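Local coordinates for protein membrane-bound lytic murein transglycosylase A (Burkholderia pseudomallei, PDB 6QK4) that probably cleaves the beta-1,4 linkage between MurNAc and GlcNAc in peptidoglycan as a lytic transglycosylase, leaving a 1,6-anhydro bond in the MurNAc product, at residues Thr45-Gln50 with Leu302-Asp307; Arg49-Arg54 with Gly261-Pro266; Val265-Glu270 with Asp319-Leu324; Gly283-Leu288 with Trp342-Asn347. All coordinates share one frame; numbering follows the deposited sequence.

Contact 1 (Thr45-Gln50 with Leu302-Asp307)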
loop_
_atom_site.group_PDB
_atom_site.type_symbol
_atom_site.label_atom_id
_atom_site.label_comp_id
_atom_site.label_asym_id
_atom_site.label_seq_id
_atom_site.Cartn_x
_atom_site.Cartn_y
_atom_site.Cartn_z
ATOM N N THR A 45 -11.288 5.471 13.842
ATOM C CA THR A 45 -10.936 5.180 15.238
ATOM C C THR A 45 -9.997 3.985 15.365
ATOM O O THR A 45 -9.261 3.894 16.365
ATOM C CB THR A 45 -12.175 4.915 16.071
ATOM O OG1 THR A 45 -13.076 4.115 15.297
ATOM C CG2 THR A 45 -12.884 6.275 16.404
ATOM N N ILE A 46 -10.065 3.033 14.432
ATOM C CA ILE A 46 -9.142 1.892 14.489
ATOM C C ILE A 46 -7.717 2.377 14.314
ATOM O O ILE A 46 -6.813 2.038 15.089
ATOM C CB ILE A 46 -9.522 0.835 13.430
ATOM C CG1 ILE A 46 -10.839 0.148 13.810
ATOM C CG2 ILE A 46 -8.456 -0.238 13.286
ATOM C CD1 ILE A 46 -11.507 -0.694 12.719
ATOM N N ALA A 47 -7.494 3.195 13.286
ATOM C CA ALA A 47 -6.146 3.718 13.036
ATOM C C ALA A 47 -5.737 4.684 14.131
ATOM O O ALA A 47 -4.552 4.759 14.476
ATOM C CB ALA A 47 -6.069 4.402 11.661
ATOM N N LEU A 48 -6.706 5.396 14.714
ATOM C CA LEU A 48 -6.431 6.248 15.862
ATOM C C LEU A 48 -5.916 5.461 17.078
ATOM O O LEU A 48 -4.982 5.896 17.756
ATOM C CB LEU A 48 -7.700 7.050 16.239
ATOM C CG LEU A 48 -7.594 7.868 17.557
ATOM C CD1 LEU A 48 -6.665 9.006 17.335
ATOM C CD2 LEU A 48 -8.962 8.463 17.836
ATOM N N ARG A 49 -6.532 4.325 17.410
ATOM C CA ARG A 49 -6.014 3.550 18.538
ATOM C C ARG A 49 -4.621 3.007 18.249
ATOM O O ARG A 49 -3.771 2.975 19.145
ATOM C CB ARG A 49 -6.992 2.417 18.857
ATOM C CG ARG A 49 -8.278 2.925 19.536
ATOM C CD ARG A 49 -9.046 1.767 20.188
ATOM N NE ARG A 49 -9.349 0.709 19.228
ATOM C CZ ARG A 49 -10.396 0.743 18.406
ATOM N NH1 ARG A 49 -11.214 1.763 18.465
ATOM N NH2 ARG A 49 -10.637 -0.250 17.531
ATOM N N GLN A 50 -4.342 2.598 16.997
ATOM C CA GLN A 50 -2.959 2.182 16.709
ATOM C C GLN A 50 -2.012 3.355 16.896
ATOM O O GLN A 50 -0.943 3.201 17.464
ATOM C CB GLN A 50 -2.825 1.625 15.286
ATOM C CG GLN A 50 -3.607 0.354 15.067
ATOM C CD GLN A 50 -2.987 -0.839 15.870
ATOM O OE1 GLN A 50 -1.914 -0.734 16.488
ATOM N NE2 GLN A 50 -3.656 -1.969 15.821
ATOM N N LEU A 302 -9.732 11.049 6.307
ATOM C CA LEU A 302 -8.845 11.252 7.451
ATOM C C LEU A 302 -7.966 10.021 7.574
ATOM O O LEU A 302 -8.470 8.903 7.705
ATOM C CB LEU A 302 -9.644 11.462 8.735
ATOM C CG LEU A 302 -8.769 11.679 9.998
ATOM C CD1 LEU A 302 -7.883 12.938 9.948
ATOM C CD2 LEU A 302 -9.687 11.712 11.197
ATOM N N VAL A 303 -6.655 10.233 7.494
ATOM C CA VAL A 303 -5.671 9.163 7.552
ATOM C C VAL A 303 -4.621 9.536 8.607
ATOM O O VAL A 303 -4.591 10.655 9.175
ATOM C CB VAL A 303 -5.006 8.935 6.179
ATOM C CG1 VAL A 303 -6.112 8.613 5.099
ATOM C CG2 VAL A 303 -4.273 10.209 5.704
ATOM N N PHE A 304 -3.716 8.577 8.869
ATOM C CA PHE A 304 -2.659 8.816 9.869
ATOM C C PHE A 304 -1.315 8.503 9.250
ATOM O O PHE A 304 -1.182 7.500 8.553
ATOM C CB PHE A 304 -2.872 7.941 11.112
ATOM C CG PHE A 304 -4.082 8.349 11.916
ATOM C CD1 PHE A 304 -5.320 7.900 11.540
ATOM C CD2 PHE A 304 -3.927 9.123 13.083
ATOM C CE1 PHE A 304 -6.452 8.294 12.299
ATOM C CE2 PHE A 304 -5.036 9.530 13.849
ATOM C CZ PHE A 304 -6.309 9.106 13.403
ATOM N N ALA A 305 -0.329 9.384 9.468
ATOM C CA ALA A 305 1.026 9.151 8.947
ATOM C C ALA A 305 1.716 8.070 9.768
ATOM O O ALA A 305 2.148 8.313 10.899
ATOM C CB ALA A 305 1.804 10.474 8.985
ATOM N N GLN A 306 1.763 6.837 9.229
ATOM C CA GLN A 306 2.178 5.694 10.013
ATOM C C GLN A 306 3.206 4.901 9.259
ATOM O O GLN A 306 3.535 3.787 9.703
ATOM C CB GLN A 306 0.986 4.797 10.411
ATOM C CG GLN A 306 -0.056 5.627 11.289
ATOM C CD GLN A 306 -1.252 4.800 11.766
ATOM O OE1 GLN A 306 -1.811 3.971 11.015
ATOM N NE2 GLN A 306 -1.752 5.145 12.948
ATOM N N ASP A 307 3.749 5.450 8.170
ATOM C CA ASP A 307 4.736 4.669 7.417
ATOM C C ASP A 307 5.609 5.649 6.658
ATOM O O ASP A 307 5.311 6.834 6.576
ATOM C CB ASP A 307 4.033 3.645 6.473
ATOM C CG ASP A 307 4.924 2.380 6.163
ATOM O OD1 ASP A 307 6.075 2.280 6.668
ATOM O OD2 ASP A 307 4.431 1.511 5.375
#
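Phe304 and Gln306, alternate residues of strand 298-307, reach across to Ala47 and Leu48 of helix 44-55: a helix laid against a strand of the 3D domain, a sequence family of the double-psi beta-barrel clan. The axes of the two short segments run 25° apart, 8.6 Å at closest approach. From Phe304 CB, with CG beside the backbone N (chi1 -69°), the ring is carried to the helix. Its CD1 meets the methyl of Ala47, CB to CD1 3.6 Å. Next round, CE1 lies near Leu48 N as well as Ala47 CB, and the Ala47 carbonyl carbon sits above one face toward the rim. The far end of the ring belongs to Leu48: CZ packs on Leu48 CB at 3.8 Å, CE2 approaches Leu48 CD1, and the CA of Leu48 makes an off-centre CH-pi contact, 4.2 Å from the Phe304 ring centroid. Leu48 continues onto Phe82 and Phe83 of helix 76-86, so the phenyl ring joins a wider apolar layer between these helices and the strands of the 3D domain. Gln306 supplies the polar part. Its extended chain brings NE2 to Ala47 O at 3.2 Å, the donor tilted 33° from the carbonyl plane. The amide is held from both ends, which should fix its orientation: Gln306 NE2 also bonds to Asn51 OD1, and Gln306 OE1 to Ser272 OG.

Contact 2 (Arg49-Arg54 with Gly261-Pro266); sequences RQNCAR and GALGVP
Van der Waals packing of Val265 on the helix residues Gln50 and Arg54 makes the middle of this junction. Carbon meets carbon where Val265 CG2 faces Gln50 CB, where Val265 CG1 touches Arg54 CG, and where Leu263, with CG anti to its own N (chi1 177°), extends CD1 to Arg54 CB at 3.9 Å. Other carbons rest on oxygens: Val265 CG1 on Gln50 O at 3.5 Å, Leu263 CD2 on Asn51 OD1, and Pro266 CD on Gln50 OE1 at 3.4 Å, the proline lying across the end of Gln50 at about a right angle.

No hydrogen bond joins the two segments. Arg54 bends at chi2 (-68°), which folds its guanidinium back over the loop; Val265 CG1 lies 4.2 Å above the centre of one face. Arg54 NH2 comes within 3.2 Å of Gly264 O, but at a poor angle for bonding. Asn51 ND2 is engaged elsewhere, on Gly283 O.

Covalently, Cys52 of the helix is tied to Cys65 by a disulfide. Within the loop, Gly264 N bonds to Gly261 O at 2.9 Å, and Gly264 has a positive phi of 93°. The motif is a type I beta turn, Gly261 to Gly264, packed against helix 44-55: the turn carries Leu263, and Val265 follows directly after it.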
loop_
_atom_site.group_PDB
_atom_site.type_symbol
_atom_site.label_atom_id
_atom_site.label_comp_id
_atom_site.label_asym_id
_atom_site.label_seq_id
_atom_site.Cartn_x
_atom_site.Cartn_y
_atom_site.Cartn_z
ATOM N N ARG A 49 -6.532 4.325 17.410
ATOM C CA ARG A 49 -6.014 3.550 18.538
ATOM C C ARG A 49 -4.621 3.007 18.249
ATOM O O ARG A 49 -3.771 2.975 19.145
ATOM C CB ARG A 49 -6.992 2.417 18.857
ATOM C CG ARG A 49 -8.278 2.925 19.536
ATOM C CD ARG A 49 -9.046 1.767 20.188
ATOM N NE ARG A 49 -9.349 0.709 19.228
ATOM C CZ ARG A 49 -10.396 0.743 18.406
ATOM N NH1 ARG A 49 -11.214 1.763 18.465
ATOM N NH2 ARG A 49 -10.637 -0.250 17.531
ATOM N N GLN A 50 -4.342 2.598 16.997
ATOM C CA GLN A 50 -2.959 2.182 16.709
ATOM C C GLN A 50 -2.012 3.355 16.896
ATOM O O GLN A 50 -0.943 3.201 17.464
ATOM C CB GLN A 50 -2.825 1.625 15.286
ATOM C CG GLN A 50 -3.607 0.354 15.067
ATOM C CD GLN A 50 -2.987 -0.839 15.870
ATOM O OE1 GLN A 50 -1.914 -0.734 16.488
ATOM N NE2 GLN A 50 -3.656 -1.969 15.821
ATOM N N ASN A 51 -2.398 4.544 16.430
ATOM C CA ASN A 51 -1.581 5.736 16.657
ATOM C C ASN A 51 -1.299 5.952 18.149
ATOM O O ASN A 51 -0.160 6.182 18.551
ATOM C CB ASN A 51 -2.318 6.942 16.084
ATOM C CG ASN A 51 -1.410 7.922 15.413
ATOM O OD1 ASN A 51 -0.697 7.571 14.462
ATOM N ND2 ASN A 51 -1.496 9.193 15.831
ATOM N N CYS A 52 -2.338 5.889 18.977
ATOM C CA CYS A 52 -2.189 6.112 20.419
ATOM C C CYS A 52 -1.343 5.061 21.102
ATOM O O CYS A 52 -0.813 5.316 22.202
ATOM C CB CYS A 52 -3.566 6.130 21.022
ATOM S SG CYS A 52 -4.386 7.733 20.809
ATOM N N ALA A 53 -1.230 3.865 20.504
ATOM C CA ALA A 53 -0.326 2.866 21.072
ATOM C C ALA A 53 1.105 3.389 21.124
ATOM O O ALA A 53 1.900 2.906 21.923
ATOM C CB ALA A 53 -0.329 1.550 20.286
ATOM N N ARG A 54 1.468 4.327 20.246
ATOM C CA ARG A 54 2.804 4.933 20.289
ATOM C C ARG A 54 2.819 6.350 20.844
ATOM O O ARG A 54 3.877 6.818 21.231
ATOM C CB ARG A 54 3.437 4.949 18.898
ATOM C CG ARG A 54 3.755 3.552 18.392
ATOM C CD ARG A 54 4.897 2.965 19.246
ATOM N NE ARG A 54 5.323 1.635 18.820
ATOM C CZ ARG A 54 4.724 0.504 19.204
ATOM N NH1 ARG A 54 3.698 0.554 20.053
ATOM N NH2 ARG A 54 5.147 -0.680 18.748
ATOM N N GLY A 261 4.211 -1.003 9.891
ATOM C CA GLY A 261 4.925 0.049 9.205
ATOM C C GLY A 261 5.994 0.675 10.077
ATOM O O GLY A 261 6.351 0.164 11.149
ATOM N N ALA A 262 6.473 1.842 9.640
ATOM C CA ALA A 262 7.642 2.455 10.283
ATOM C C ALA A 262 7.312 2.995 11.675
ATOM O O ALA A 262 8.207 3.173 12.526
ATOM C CB ALA A 262 8.172 3.596 9.407
ATOM N N LEU A 263 6.045 3.316 11.919
ATOM C CA LEU A 263 5.634 3.744 13.240
ATOM C C LEU A 263 5.633 2.572 14.236
ATOM O O LEU A 263 5.678 2.786 15.454
ATOM C CB LEU A 263 4.253 4.460 13.145
ATOM C CG LEU A 263 3.630 4.923 14.506
ATOM C CD1 LEU A 263 4.492 5.984 15.264
ATOM C CD2 LEU A 263 2.211 5.535 14.259
ATOM N N GLY A 264 5.712 1.353 13.761
ATOM C CA GLY A 264 5.718 0.209 14.635
ATOM C C GLY A 264 4.371 -0.400 14.899
ATOM O O GLY A 264 4.288 -1.303 15.745
ATOM N N VAL A 265 3.329 0.034 14.181
ATOM C CA VAL A 265 1.981 -0.462 14.425
ATOM C C VAL A 265 1.436 -1.020 13.129
ATOM O O VAL A 265 1.808 -0.556 12.050
ATOM C CB VAL A 265 1.059 0.643 15.002
ATOM C CG1 VAL A 265 1.627 1.101 16.314
ATOM C CG2 VAL A 265 0.908 1.840 14.049
ATOM N N PRO A 266 0.511 -1.964 13.199
ATOM C CA PRO A 266 -0.152 -2.459 11.975
ATOM C C PRO A 266 -0.867 -1.326 11.240
ATOM O O PRO A 266 -1.579 -0.518 11.850
ATOM C CB PRO A 266 -1.178 -3.460 12.510
ATOM C CG PRO A 266 -0.732 -3.823 13.882
ATOM C CD PRO A 266 0.022 -2.612 14.430
#

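Contact 3 (Val265-Glu270 with Asp319-Leu324); sequences VPLTPE and DYFWGL
Glu270 sends its CG anti to the carbonyl carbon (chi1 -59°) and stays extended beyond it, while Tyr320 has its CG anti to the backbone N (chi1 -173°); together these bring carboxylate and phenol hydroxyl into contact. Tyr320 OH donates to Glu270 OE1 at 2.8 Å, and that oxygen accepts through its anti lone pair. Glu270 OE1 lies at the edge of the Tyr320 ring, the carboxylate and ring planes 71° apart. The carboxylate also meets the indole of Trp322, whose CZ3 is 3.5 Å from Glu270 OE1. A water donates to Glu270 OE2 and, at 2.6 Å, to Trp322 O, so both carboxylate oxygens accept a hydrogen bond. Tyr320 CE2 in turn sits over the centre of one face of the Trp322 ring.

One backbone hydrogen bond joins the segments, Glu270 N to Phe321 O at 2.8 Å. The ring of Phe321 is covered on opposite faces by Leu267 CD1 and Gly323 N, and Leu267 CB adds a CH-pi contact. Pro269 CB packs 3.7 Å from the CA of Gly323. Loop 265-270 thus crosses the end of strand 317-324, and just beyond it strand 272-274 pairs antiparallel with that strand, consistent with the double-psi beta-barrel clan to which the 3D domain belongs.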
loop_
_atom_site.group_PDB
_atom_site.type_symbol
_atom_site.label_atom_id
_atom_site.label_comp_id
_atom_site.label_asym_id
_atom_site.label_seq_id
_atom_site.Cartn_x
_atom_site.Cartn_y
_atom_site.Cartn_z
ATOM N N VAL A 265 3.329 0.034 14.181
ATOM C CA VAL A 265 1.981 -0.462 14.425
ATOM C C VAL A 265 1.436 -1.020 13.129
ATOM O O VAL A 265 1.808 -0.556 12.050
ATOM C CB VAL A 265 1.059 0.643 15.002
ATOM C CG1 VAL A 265 1.627 1.101 16.314
ATOM C CG2 VAL A 265 0.908 1.840 14.049
ATOM N N PRO A 266 0.511 -1.964 13.199
ATOM C CA PRO A 266 -0.152 -2.459 11.975
ATOM C C PRO A 266 -0.867 -1.326 11.240
ATOM O O PRO A 266 -1.579 -0.518 11.850
ATOM C CB PRO A 266 -1.178 -3.460 12.510
ATOM C CG PRO A 266 -0.732 -3.823 13.882
ATOM C CD PRO A 266 0.022 -2.612 14.430
ATOM N N LEU A 267 -0.666 -1.264 9.939
ATOM C CA LEU A 267 -1.385 -0.282 9.088
ATOM C C LEU A 267 -2.863 -0.629 8.945
ATOM O O LEU A 267 -3.246 -1.796 8.860
ATOM C CB LEU A 267 -0.732 -0.230 7.706
ATOM C CG LEU A 267 0.777 0.041 7.709
ATOM C CD1 LEU A 267 1.379 0.025 6.313
ATOM C CD2 LEU A 267 0.988 1.400 8.328
ATOM N N THR A 268 -3.718 0.426 8.829
ATOM C CA THR A 268 -5.150 0.208 8.635
ATOM C C THR A 268 -5.534 0.531 7.194
ATOM O O THR A 268 -5.226 1.634 6.705
ATOM C CB THR A 268 -5.911 1.132 9.590
ATOM O OG1 THR A 268 -5.528 0.807 10.921
ATOM C CG2 THR A 268 -7.458 0.903 9.450
ATOM N N PRO A 269 -6.166 -0.377 6.462
ATOM C CA PRO A 269 -6.526 -0.080 5.064
ATOM C C PRO A 269 -7.311 1.217 4.941
ATOM O O PRO A 269 -8.272 1.438 5.666
ATOM C CB PRO A 269 -7.385 -1.283 4.651
ATOM C CG PRO A 269 -6.782 -2.482 5.498
ATOM C CD PRO A 269 -6.499 -1.756 6.873
ATOM N N GLU A 270 -6.936 2.043 3.969
ATOM C CA GLU A 270 -7.546 3.363 3.704
ATOM C C GLU A 270 -7.566 4.311 4.890
ATOM O O GLU A 270 -8.307 5.321 4.863
ATOM C CB GLU A 270 -8.948 3.197 3.127
ATOM C CG GLU A 270 -8.882 2.392 1.823
ATOM C CD GLU A 270 -10.103 2.710 0.896
ATOM O OE1 GLU A 270 -10.331 3.902 0.507
ATOM O OE2 GLU A 270 -10.816 1.726 0.585
ATOM N N ASP A 319 1.837 8.220 0.183
ATOM C CA ASP A 319 1.474 6.907 -0.372
ATOM C C ASP A 319 0.261 6.377 0.411
ATOM O O ASP A 319 0.351 6.157 1.624
ATOM C CB ASP A 319 2.651 5.926 -0.244
ATOM C CG ASP A 319 2.913 5.116 -1.508
ATOM O OD1 ASP A 319 2.279 5.272 -2.564
ATOM O OD2 ASP A 319 3.805 4.229 -1.459
ATOM N N TYR A 320 -0.871 6.203 -0.263
ATOM C CA TYR A 320 -2.118 5.794 0.401
ATOM C C TYR A 320 -2.165 4.265 0.529
ATOM O O TYR A 320 -2.074 3.561 -0.494
ATOM C CB TYR A 320 -3.270 6.304 -0.474
ATOM C CG TYR A 320 -4.665 6.172 0.036
ATOM C CD1 TYR A 320 -5.148 7.055 0.998
ATOM C CD2 TYR A 320 -5.498 5.215 -0.432
ATOM C CE1 TYR A 320 -6.457 6.944 1.459
ATOM C CE2 TYR A 320 -6.827 5.115 -0.031
ATOM C CZ TYR A 320 -7.294 5.980 0.931
ATOM O OH TYR A 320 -8.594 5.860 1.362
ATOM N N PHE A 321 -2.311 3.752 1.755
ATOM C CA PHE A 321 -2.335 2.297 1.939
ATOM C C PHE A 321 -3.722 1.775 1.627
ATOM O O PHE A 321 -4.660 2.005 2.395
ATOM C CB PHE A 321 -1.898 1.911 3.355
ATOM C CG PHE A 321 -1.920 0.444 3.593
ATOM C CD1 PHE A 321 -1.097 -0.393 2.861
ATOM C CD2 PHE A 321 -2.756 -0.104 4.549
ATOM C CE1 PHE A 321 -1.113 -1.774 3.095
ATOM C CE2 PHE A 321 -2.786 -1.448 4.801
ATOM C CZ PHE A 321 -1.919 -2.308 4.090
ATOM N N TRP A 322 -3.855 1.067 0.492
ATOM C CA TRP A 322 -5.148 0.522 0.078
ATOM C C TRP A 322 -5.549 -0.748 0.807
ATOM O O TRP A 322 -6.751 -1.048 0.837
ATOM C CB TRP A 322 -5.143 0.283 -1.452
ATOM C CG TRP A 322 -5.417 1.506 -2.204
ATOM C CD1 TRP A 322 -4.498 2.338 -2.796
ATOM C CD2 TRP A 322 -6.697 2.109 -2.414
ATOM N NE1 TRP A 322 -5.125 3.371 -3.394
ATOM C CE2 TRP A 322 -6.477 3.276 -3.173
ATOM C CE3 TRP A 322 -8.002 1.775 -2.041
ATOM C CZ2 TRP A 322 -7.518 4.112 -3.590
ATOM C CZ3 TRP A 322 -9.034 2.617 -2.443
ATOM C CH2 TRP A 322 -8.782 3.761 -3.226
ATOM N N GLY A 323 -4.623 -1.464 1.491
ATOM C CA GLY A 323 -5.075 -2.660 2.152
ATOM C C GLY A 323 -4.375 -3.909 1.610
ATOM O O GLY A 323 -3.295 -3.809 1.005
ATOM N N LEU A 324 -4.977 -5.077 1.843
ATOM C CA LEU A 324 -4.405 -6.379 1.511
ATOM C C LEU A 324 -5.092 -6.971 0.291
ATOM O O LEU A 324 -6.317 -6.895 0.149
ATOM C CB LEU A 324 -4.564 -7.411 2.634
ATOM C CG LEU A 324 -4.035 -7.097 4.032
ATOM C CD1 LEU A 324 -4.136 -8.344 4.911
ATOM C CD2 LEU A 324 -2.635 -6.665 3.957
HETATM O O HOH W 1 -9.302 -0.910 0.254
#

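Contact 4 (Gly283-Leu288 with Trp342-Asn347); sequences GTPVFL and WLLFPN
Val286 and Leu343 run alongside each other on one face of the pairing, with Val286 CG2 on Leu343 CD2 at 3.8 Å. They form a non-hydrogen-bonded pair in an antiparallel strand pairing of the 3D domain, between 285-291 and 336-346. Thr284 extends this apolar patch: its CG2, anti to the backbone N, touches Leu343 CB at 3.9 Å, while its OG1 bonds to Pro281 O. Pro285 and Leu344 make a second apolar pair, CB to CD2 3.9 Å, which Trp30 flanks from the Leu344 side and Trp61 from the Pro285 side. Farther along, Phe287 and Trp342 share the other face and meet loosely, Phe287 CD2 4.3 Å from Trp342 CE3, the indole atom lying near the plane of the phenyl ring at its edge.

Between the side chains runs the polar ladder. The N-H of Leu344 is nearly straight to Pro285 O, 2.9 Å from N to O with 177° at the hydrogen. Phe287 and Trp342 are the hydrogen-bonded pair, each giving its N-H to the other's carbonyl in the carbonyl plane. Val286 CA adds a CA-H...O contact to Trp342 O at 3.3 Å. On the indole side, Phe287 O accepts from Trp342 N at 3.0 Å and also meets Trp342 CE3 in the plane of that ring, 3.4 Å away.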
loop_
_atom_site.group_PDB
_atom_site.type_symbol
_atom_site.label_atom_id
_atom_site.label_comp_id
_atom_site.label_asym_id
_atom_site.label_seq_id
_atom_site.Cartn_x
_atom_site.Cartn_y
_atom_site.Cartn_z
ATOM N N GLY A 283 2.918 9.691 13.174
ATOM C CA GLY A 283 1.891 9.923 14.174
ATOM C C GLY A 283 0.940 11.073 13.822
ATOM O O GLY A 283 -0.109 11.198 14.460
ATOM N N THR A 284 1.288 11.905 12.816
ATOM C CA THR A 284 0.437 13.066 12.485
ATOM C C THR A 284 -0.826 12.558 11.815
ATOM O O THR A 284 -0.734 11.843 10.804
ATOM C CB THR A 284 1.154 14.036 11.523
ATOM O OG1 THR A 284 2.453 14.392 12.059
ATOM C CG2 THR A 284 0.308 15.297 11.292
ATOM N N PRO A 285 -2.009 12.916 12.300
ATOM C CA PRO A 285 -3.220 12.680 11.497
ATOM C C PRO A 285 -3.287 13.719 10.385
ATOM O O PRO A 285 -2.886 14.865 10.567
ATOM C CB PRO A 285 -4.378 12.893 12.501
ATOM C CG PRO A 285 -3.670 13.038 13.895
ATOM C CD PRO A 285 -2.297 13.627 13.566
ATOM N N VAL A 286 -3.796 13.314 9.217
ATOM C CA VAL A 286 -3.783 14.136 8.009
ATOM C C VAL A 286 -5.169 14.011 7.384
ATOM O O VAL A 286 -5.650 12.892 7.163
ATOM C CB VAL A 286 -2.746 13.666 6.964
ATOM C CG1 VAL A 286 -2.753 14.613 5.713
ATOM C CG2 VAL A 286 -1.337 13.645 7.578
ATOM N N PHE A 287 -5.809 15.159 7.058
ATOM C CA PHE A 287 -7.015 15.059 6.259
ATOM C C PHE A 287 -6.587 15.186 4.809
ATOM O O PHE A 287 -5.926 16.173 4.447
ATOM C CB PHE A 287 -8.084 16.108 6.630
ATOM C CG PHE A 287 -9.412 15.731 6.001
ATOM C CD1 PHE A 287 -10.158 14.702 6.550
ATOM C CD2 PHE A 287 -9.814 16.275 4.786
ATOM C CE1 PHE A 287 -11.306 14.278 5.996
ATOM C CE2 PHE A 287 -11.016 15.816 4.164
ATOM C CZ PHE A 287 -11.739 14.784 4.753
ATOM N N LEU A 288 -6.882 14.144 4.015
ATOM C CA LEU A 288 -6.423 14.020 2.647
ATOM C C LEU A 288 -7.604 14.246 1.700
ATOM O O LEU A 288 -8.605 13.559 1.802
ATOM C CB LEU A 288 -5.799 12.614 2.451
ATOM C CG LEU A 288 -5.104 12.360 1.125
ATOM C CD1 LEU A 288 -3.967 13.352 0.860
ATOM C CD2 LEU A 288 -4.558 10.892 1.097
ATOM N N TRP A 342 -4.397 18.672 5.125
ATOM C CA TRP A 342 -4.375 19.403 6.388
ATOM C C TRP A 342 -3.776 18.501 7.454
ATOM O O TRP A 342 -4.216 17.350 7.609
ATOM C CB TRP A 342 -5.802 19.792 6.833
ATOM C CG TRP A 342 -6.468 20.752 5.851
ATOM C CD1 TRP A 342 -6.668 22.092 6.052
ATOM C CD2 TRP A 342 -6.963 20.466 4.506
ATOM N NE1 TRP A 342 -7.279 22.660 4.908
ATOM C CE2 TRP A 342 -7.412 21.688 3.954
ATOM C CE3 TRP A 342 -7.000 19.300 3.706
ATOM C CZ2 TRP A 342 -8.003 21.774 2.666
ATOM C CZ3 TRP A 342 -7.536 19.399 2.373
ATOM C CH2 TRP A 342 -8.039 20.640 1.894
ATOM N N LEU A 343 -2.802 19.020 8.216
ATOM C CA LEU A 343 -2.239 18.274 9.342
ATOM C C LEU A 343 -3.014 18.617 10.606
ATOM O O LEU A 343 -3.333 19.789 10.850
ATOM C CB LEU A 343 -0.768 18.640 9.527
ATOM C CG LEU A 343 0.186 18.490 8.347
ATOM C CD1 LEU A 343 1.643 18.438 8.828
ATOM C CD2 LEU A 343 -0.035 17.254 7.560
ATOM N N LEU A 344 -3.359 17.616 11.385
ATOM C CA LEU A 344 -4.026 17.863 12.658
ATOM C C LEU A 344 -2.985 17.893 13.780
ATOM O O LEU A 344 -2.105 17.042 13.827
ATOM C CB LEU A 344 -5.027 16.761 12.990
ATOM C CG LEU A 344 -6.364 16.732 12.220
ATOM C CD1 LEU A 344 -6.177 16.562 10.789
ATOM C CD2 LEU A 344 -7.168 15.625 12.758
ATOM N N PHE A 345 -3.147 18.837 14.720
ATOM C CA PHE A 345 -2.276 18.848 15.903
ATOM C C PHE A 345 -3.176 18.859 17.120
ATOM O O PHE A 345 -4.175 19.577 17.117
ATOM C CB PHE A 345 -1.363 20.074 15.917
ATOM C CG PHE A 345 -0.279 19.972 14.901
ATOM C CD1 PHE A 345 0.886 19.270 15.188
ATOM C CD2 PHE A 345 -0.453 20.516 13.627
ATOM C CE1 PHE A 345 1.884 19.107 14.222
ATOM C CE2 PHE A 345 0.510 20.373 12.657
ATOM C CZ PHE A 345 1.694 19.659 12.928
ATOM N N PRO A 346 -2.846 18.133 18.182
ATOM C CA PRO A 346 -3.759 18.104 19.342
ATOM C C PRO A 346 -3.803 19.432 20.079
ATOM O O PRO A 346 -2.779 20.091 20.243
ATOM C CB PRO A 346 -3.178 17.016 20.237
ATOM C CG PRO A 346 -1.855 16.742 19.739
ATOM C CD PRO A 346 -1.828 17.078 18.267
ATOM N N ASN A 347 -5.006 19.803 20.513
ATOM C CA ASN A 347 -5.189 21.076 21.222
ATOM C C ASN A 347 -4.398 21.104 22.517
ATOM O O ASN A 347 -3.735 22.110 22.811
ATOM C CB ASN A 347 -6.678 21.332 21.486
ATOM C CG ASN A 347 -7.427 21.593 20.221
ATOM O OD1 ASN A 347 -6.832 22.039 19.233
ATOM N ND2 ASN A 347 -8.732 21.323 20.213
#

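Contacts 1 and 2 use overlapping parts of helix 44-55, their centres about 7 Å apart, and share Gln50. The amide of Asn51 bridges contacts 1, 2 and 4, with OD1 3.0 Å from Gln306 NE2 and ND2 2.8 Å from Gly283 O. Contact 4 also runs beside contact 1 in neighbouring strands, where Val286 N lies 2.8 Å from Val303 O. Loop 261-270 leads from contact 2 through Val265 and Pro266 into contact 3, about 12 Å away between centres. Contacts 3 and 4 are about 17 Å apart between centres, touching where Tyr320 CD1 packs 3.9 Å from Leu288 CD2. Helix 44-55 and loop 261-270 thereby pack on strands of the 3D domain.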